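Putative exported protein (Bordetella pertussis Tohama I, PDB 2PFZ) binds pyroglutamic acid as the extracytoplasmic solute receptor DctP6, probably delivering it to a tripartite ATP-independent periplasmic (TRAP) transporter. Local coordinates at residues S116-Q122 with E202-N208; V75-D79 with L94-Q98. One frame throughout, in Å; residues are numbered along the deposited sequence.

Interaction 1: S116-Q122 with E202-N208; sequences SVAWPPQ and EAWLPKN. With PCA (pyroglutamic acid), chain B.
The carbonyl oxygen of N208 is gripped twice, by the hydroxyl of S116 (OG to N208 O, 2.8 Å) and by the amide of V117, which reach it from opposite faces of the carbonyl plane. S116 can do this because its OG stands anti to the backbone N (chi1 -176°). The amide of N208 returns a bond to V117 O, making V117 and N208 an antiparallel hydrogen-bonded pair; A118 and K207 follow as the non-hydrogen-bonded pair. Beyond the strands, W119 N binds P206 O at 2.8 Å. The W119 indole lies edge-on to the N208 amide, the planes 86° apart: NE1 gives its hydrogen to N208 OD1 at 2.8 Å. OD1 lies close to the ring plane, whereas NE1 stands above the plane of the N208 carbonyl and not on a lone pair. One indole face carries pyroglutamic acid, whose CD lies 3.3 Å above it. Here the antiparallel pair runs out into two connections of a periplasmic binding protein fold, and W119, Q122 and P206 all line the ligand pocket; P206 CG approaches the ligand CG at 3.8 Å. Further along, Q122 N binds W204 O, and A203 N meets Q122 O on a lone pair in the carbonyl plane. Q122 CG sits over the five-membered ring of W204, a CH-pi contact 3.5 Å from its centroid, while W204 NE1 is bonded to Y144. P121 CG packs alongside L205 CG at 3.9 Å.

Interaction 2: V75-D79 with L94-Q98; sequences VYELD and LYQAQ
A single polar bond crosses between V75 and Q98: NE2 of the glutamine donates to V75 O at 2.8 Å, with an N-H...O angle of 151°. The acceptor lies in the plane of the amide, and the nitrogen comes up nearly along the C=O axis. Q98 spans the gap with an extended chain, CG anti to the backbone N (chi1 -180°) and chi2 -172°, which carries the amide from the helix to the carbonyl of V75. At the other end of the amide, OE1 probably accepts from K207 NZ, which would hold the group at both ends and restrict its rotation. K207 further forms a salt bridge with D79, placing one lysine between the two segments. The contact docks helix 88-107 on the preceding connection from strand 61-65, where a 3-10 segment begins at L78; W283 of helix 266-287 also touches L78, and Y298 of helix 289-299 touches L94. Apolar packing accounts for the rest. Both leucines point toward the other segment, and L78 CD2 meets L94 CD1 at 3.8 Å. The same L78 CD2 passes Q98 CB at 4.0 Å, the two side chains running antiparallel alongside one another. V75 CG2 lies against Q98 CG at 4.1 Å, these side chains roughly perpendicular, and L94 CD2 reaches D79 CA at 4.1 Å.

Overall arrangement
From the N terminus, interaction 2 comes first: the connection after strand 61-65 passes through 75-79 and is met by 94-98 on helix 88-107, 15 residues further on, closing a short loop. The chain then leaves that helix for strand 111-118, which opens interaction 1; its partner 202-208 arrives only after 79 further residues, which include most of the six-stranded mixed sheet. The loops are therefore in series, neither nested nor crossed. Their centres lie 11 Å apart, and interaction 1 meets interaction 2 through K207, while W204 packs on D79. Together they join the three-stranded antiparallel sheet, the pocket-lining connections and helix 88-107.

Interaction 1: S116-Q122 with E202-N208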
loop_
_atom_site.group_PDB
_atom_site.type_symbol
_atom_site.label_atom_id
_atom_site.label_comp_id
_atom_site.label_asym_id
_atom_site.label_seq_id
_atom_site.Cartn_x
_atom_site.Cartn_y
_atom_site.Cartn_z
ATOM N N SER A 116 -10.333 -1.421 1.689
ATOM C CA SER A 116 -8.901 -1.152 1.816
ATOM C C SER A 116 -8.199 -2.435 2.253
ATOM O O SER A 116 -8.706 -3.134 3.144
ATOM C CB SER A 116 -8.655 -0.041 2.845
ATOM O OG SER A 116 -7.268 0.341 2.941
ATOM N N VAL A 117 -7.085 -2.777 1.593
ATOM C CA VAL A 117 -6.341 -3.954 2.008
ATOM C C VAL A 117 -4.855 -3.717 2.182
ATOM O O VAL A 117 -4.257 -2.961 1.444
ATOM C CB VAL A 117 -6.693 -5.308 1.268
ATOM C CG1 VAL A 117 -7.886 -5.233 0.256
ATOM C CG2 VAL A 117 -5.486 -6.085 0.777
ATOM N N ALA A 118 -4.291 -4.357 3.198
ATOM C CA ALA A 118 -2.880 -4.170 3.517
ATOM C C ALA A 118 -1.997 -4.993 2.599
ATOM O O ALA A 118 -2.270 -6.160 2.354
ATOM C CB ALA A 118 -2.606 -4.568 4.972
ATOM N N TRP A 119 -0.936 -4.360 2.105
ATOM C CA TRP A 119 0.210 -5.060 1.530
ATOM C C TRP A 119 0.887 -5.829 2.678
ATOM O O TRP A 119 0.678 -5.507 3.848
ATOM C CB TRP A 119 1.221 -4.040 0.988
ATOM C CG TRP A 119 0.873 -3.391 -0.333
ATOM C CD1 TRP A 119 0.152 -2.250 -0.525
ATOM C CD2 TRP A 119 1.295 -3.825 -1.616
ATOM N NE1 TRP A 119 0.091 -1.935 -1.864
ATOM C CE2 TRP A 119 0.771 -2.906 -2.565
ATOM C CE3 TRP A 119 2.035 -4.918 -2.071
ATOM C CZ2 TRP A 119 0.998 -3.037 -3.929
ATOM C CZ3 TRP A 119 2.253 -5.053 -3.431
ATOM C CH2 TRP A 119 1.745 -4.109 -4.345
ATOM N N PRO A 120 1.704 -6.848 2.349
ATOM C CA PRO A 120 2.459 -7.567 3.394
ATOM C C PRO A 120 3.496 -6.701 4.143
ATOM O O PRO A 120 3.831 -5.587 3.712
ATOM C CB PRO A 120 3.109 -8.707 2.621
ATOM C CG PRO A 120 2.179 -8.855 1.352
ATOM C CD PRO A 120 1.905 -7.453 1.021
ATOM N N PRO A 121 3.966 -7.190 5.307
ATOM C CA PRO A 121 4.884 -6.396 6.127
ATOM C C PRO A 121 6.162 -6.018 5.399
ATOM O O PRO A 121 6.733 -6.838 4.671
ATOM C CB PRO A 121 5.170 -7.321 7.307
ATOM C CG PRO A 121 3.924 -8.178 7.398
ATOM C CD PRO A 121 3.641 -8.480 5.961
ATOM N N GLN A 122 6.564 -4.773 5.561
ATOM C CA GLN A 122 7.611 -4.204 4.714
ATOM C C GLN A 122 8.997 -4.473 5.229
ATOM O O GLN A 122 9.303 -4.156 6.382
ATOM C CB GLN A 122 7.421 -2.708 4.578
ATOM C CG GLN A 122 6.002 -2.357 4.083
ATOM C CD GLN A 122 5.790 -2.517 2.587
ATOM O OE1 GLN A 122 5.033 -3.390 2.137
ATOM N NE2 GLN A 122 6.401 -1.661 1.821
ATOM N N GLU A 202 9.292 -6.148 8.839
ATOM C CA GLU A 202 7.853 -6.010 9.104
ATOM C C GLU A 202 7.580 -4.625 9.690
ATOM O O GLU A 202 6.785 -4.464 10.639
ATOM C CB GLU A 202 7.324 -7.132 10.044
ATOM C CG GLU A 202 7.705 -8.548 9.598
ATOM C CD GLU A 202 6.974 -9.634 10.376
ATOM O OE1 GLU A 202 7.001 -9.607 11.630
ATOM O OE2 GLU A 202 6.366 -10.508 9.713
ATOM N N ALA A 203 8.191 -3.611 9.077
ATOM C CA ALA A 203 8.215 -2.255 9.639
ATOM C C ALA A 203 6.881 -1.542 9.598
ATOM O O ALA A 203 6.565 -0.743 10.495
ATOM C CB ALA A 203 9.343 -1.394 8.977
ATOM N N TRP A 204 6.093 -1.832 8.564
ATOM C CA TRP A 204 4.735 -1.288 8.460
ATOM C C TRP A 204 3.992 -2.143 7.450
ATOM O O TRP A 204 4.601 -2.991 6.796
ATOM C CB TRP A 204 4.736 0.213 8.069
ATOM C CG TRP A 204 5.194 0.551 6.691
ATOM C CD1 TRP A 204 4.402 0.713 5.566
ATOM C CD2 TRP A 204 6.534 0.810 6.279
ATOM N NE1 TRP A 204 5.192 1.015 4.469
ATOM C CE2 TRP A 204 6.505 1.088 4.882
ATOM C CE3 TRP A 204 7.774 0.811 6.951
ATOM C CZ2 TRP A 204 7.665 1.379 4.148
ATOM C CZ3 TRP A 204 8.940 1.106 6.215
ATOM C CH2 TRP A 204 8.875 1.375 4.820
ATOM N N LEU A 205 2.687 -1.913 7.322
ATOM C CA LEU A 205 1.879 -2.597 6.335
ATOM C C LEU A 205 1.038 -1.530 5.619
ATOM O O LEU A 205 -0.036 -1.157 6.084
ATOM C CB LEU A 205 0.981 -3.702 6.933
ATOM C CG LEU A 205 1.575 -5.033 7.445
ATOM C CD1 LEU A 205 2.243 -4.813 8.802
ATOM C CD2 LEU A 205 0.512 -6.132 7.578
ATOM N N PRO A 206 1.518 -1.074 4.464
ATOM C CA PRO A 206 0.810 0.030 3.834
ATOM C C PRO A 206 -0.415 -0.523 3.117
ATOM O O PRO A 206 -0.372 -1.632 2.593
ATOM C CB PRO A 206 1.834 0.550 2.817
ATOM C CG PRO A 206 2.632 -0.651 2.421
ATOM C CD PRO A 206 2.592 -1.615 3.611
ATOM N N LYS A 207 -1.501 0.243 3.076
ATOM C CA LYS A 207 -2.724 -0.255 2.419
ATOM C C LYS A 207 -2.955 0.383 1.062
ATOM O O LYS A 207 -2.607 1.543 0.848
ATOM C CB LYS A 207 -3.956 -0.010 3.303
ATOM C CG LYS A 207 -3.886 -0.675 4.706
ATOM C CD LYS A 207 -5.222 -0.569 5.497
ATOM C CE LYS A 207 -5.600 0.882 5.755
ATOM N NZ LYS A 207 -4.490 1.626 6.439
ATOM N N ASN A 208 -3.539 -0.393 0.159
ATOM C CA ASN A 208 -4.266 0.169 -0.992
ATOM C C ASN A 208 -5.708 0.430 -0.601
ATOM O O ASN A 208 -6.199 -0.137 0.382
ATOM C CB ASN A 208 -4.181 -0.784 -2.187
ATOM C CG ASN A 208 -2.799 -0.810 -2.798
ATOM O OD1 ASN A 208 -1.916 -0.049 -2.391
ATOM N ND2 ASN A 208 -2.593 -1.686 -3.769
HETATM N N PCA B . 4.713 -2.892 -2.870
HETATM C CA PCA B . 4.323 -1.594 -3.453
HETATM C CB PCA B . 3.835 -0.631 -2.370
HETATM C CG PCA B . 3.974 -1.372 -1.053
HETATM C CD PCA B . 4.451 -2.736 -1.458
HETATM O OE PCA B . 4.576 -3.676 -0.658
HETATM C C PCA B . 5.572 -0.998 -4.062
HETATM O O PCA B . 5.519 -0.082 -4.893
HETATM O OXT PCA B . 6.674 -1.450 -3.710
HETATM O O HOH W 1 9.087 -7.449 6.312
#

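Interaction 2: V75-D79 with L94-Q98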
loop_
_atom_site.group_PDB
_atom_site.type_symbol
_atom_site.label_atom_id
_atom_site.label_comp_id
_atom_site.label_asym_id
_atom_site.label_seq_id
_atom_site.Cartn_x
_atom_site.Cartn_y
_atom_site.Cartn_z
ATOM N N VAL A 75 -3.897 12.168 7.033
ATOM C CA VAL A 75 -4.627 10.908 7.193
ATOM C C VAL A 75 -4.041 9.824 6.292
ATOM O O VAL A 75 -4.110 8.657 6.638
ATOM C CB VAL A 75 -6.162 11.045 6.901
ATOM C CG1 VAL A 75 -6.407 11.244 5.418
ATOM C CG2 VAL A 75 -6.942 9.791 7.421
ATOM N N TYR A 76 -3.435 10.229 5.175
ATOM C CA TYR A 76 -2.889 9.310 4.172
ATOM C C TYR A 76 -1.551 8.688 4.576
ATOM O O TYR A 76 -1.180 7.635 4.057
ATOM C CB TYR A 76 -2.727 10.029 2.831
ATOM C CG TYR A 76 -4.048 10.235 2.170
ATOM C CD1 TYR A 76 -4.812 9.126 1.743
ATOM C CD2 TYR A 76 -4.573 11.514 2.000
ATOM C CE1 TYR A 76 -6.063 9.304 1.158
ATOM C CE2 TYR A 76 -5.839 11.706 1.399
ATOM C CZ TYR A 76 -6.571 10.596 0.991
ATOM O OH TYR A 76 -7.819 10.737 0.396
ATOM N N GLU A 77 -0.861 9.343 5.506
ATOM C CA GLU A 77 0.500 8.956 5.924
ATOM C C GLU A 77 0.527 7.826 6.947
ATOM O O GLU A 77 1.515 7.073 7.017
ATOM C CB GLU A 77 1.268 10.172 6.461
ATOM C CG GLU A 77 2.722 9.862 6.867
ATOM C CD GLU A 77 3.533 11.080 7.272
ATOM O OE1 GLU A 77 3.021 12.213 7.205
ATOM O OE2 GLU A 77 4.708 10.894 7.663
ATOM N N LEU A 78 -0.562 7.698 7.713
ATOM C CA LEU A 78 -0.634 6.892 8.923
ATOM C C LEU A 78 -0.111 5.466 8.802
ATOM O O LEU A 78 0.732 5.058 9.606
ATOM C CB LEU A 78 -2.068 6.934 9.524
ATOM C CG LEU A 78 -2.252 6.230 10.884
ATOM C CD1 LEU A 78 -1.277 6.756 11.967
ATOM C CD2 LEU A 78 -3.704 6.371 11.361
ATOM N N ASP A 79 -0.576 4.717 7.810
ATOM C CA ASP A 79 -0.141 3.316 7.669
ATOM C C ASP A 79 1.270 3.130 7.061
ATOM O O ASP A 79 1.706 1.995 6.850
ATOM C CB ASP A 79 -1.213 2.452 6.970
ATOM C CG ASP A 79 -1.329 2.707 5.476
ATOM O OD1 ASP A 79 -0.369 3.204 4.831
ATOM O OD2 ASP A 79 -2.395 2.340 4.922
ATOM N N LEU A 94 -5.229 -0.572 13.216
ATOM C CA LEU A 94 -4.844 0.788 12.821
ATOM C C LEU A 94 -5.800 1.285 11.764
ATOM O O LEU A 94 -6.251 2.414 11.807
ATOM C CB LEU A 94 -3.404 0.834 12.281
ATOM C CG LEU A 94 -2.871 2.242 11.939
ATOM C CD1 LEU A 94 -2.888 3.179 13.174
ATOM C CD2 LEU A 94 -1.442 2.111 11.367
ATOM N N TYR A 95 -6.087 0.425 10.797
ATOM C CA TYR A 95 -7.066 0.726 9.756
ATOM C C TYR A 95 -8.419 1.136 10.339
ATOM O O TYR A 95 -8.984 2.159 9.933
ATOM C CB TYR A 95 -7.221 -0.511 8.852
ATOM C CG TYR A 95 -8.381 -0.477 7.843
ATOM C CD1 TYR A 95 -8.836 0.725 7.272
ATOM C CD2 TYR A 95 -8.983 -1.670 7.435
ATOM C CE1 TYR A 95 -9.891 0.730 6.323
ATOM C CE2 TYR A 95 -10.049 -1.670 6.498
ATOM C CZ TYR A 95 -10.488 -0.476 5.963
ATOM O OH TYR A 95 -11.498 -0.516 5.015
ATOM N N GLN A 96 -8.963 0.327 11.243
ATOM C CA GLN A 96 -10.271 0.628 11.847
ATOM C C GLN A 96 -10.301 1.978 12.557
ATOM O O GLN A 96 -11.281 2.712 12.451
ATOM C CB GLN A 96 -10.692 -0.506 12.787
ATOM C CG GLN A 96 -10.981 -1.835 12.062
ATOM C CD GLN A 96 -11.927 -1.695 10.867
ATOM O OE1 GLN A 96 -11.521 -1.826 9.713
ATOM N NE2 GLN A 96 -13.189 -1.457 11.140
ATOM N N ALA A 97 -9.200 2.317 13.235
ATOM C CA ALA A 97 -8.999 3.629 13.860
ATOM C C ALA A 97 -8.963 4.779 12.814
ATOM O O ALA A 97 -9.540 5.876 13.018
ATOM C CB ALA A 97 -7.707 3.602 14.654
ATOM N N GLN A 98 -8.310 4.509 11.689
ATOM C CA GLN A 98 -8.122 5.510 10.619
ATOM C C GLN A 98 -9.366 5.726 9.771
ATOM O O GLN A 98 -9.596 6.816 9.231
ATOM C CB GLN A 98 -7.019 5.003 9.681
ATOM C CG GLN A 98 -6.647 5.881 8.500
ATOM C CD GLN A 98 -5.667 5.164 7.551
ATOM O OE1 GLN A 98 -5.707 3.940 7.421
ATOM N NE2 GLN A 98 -4.799 5.935 6.879
#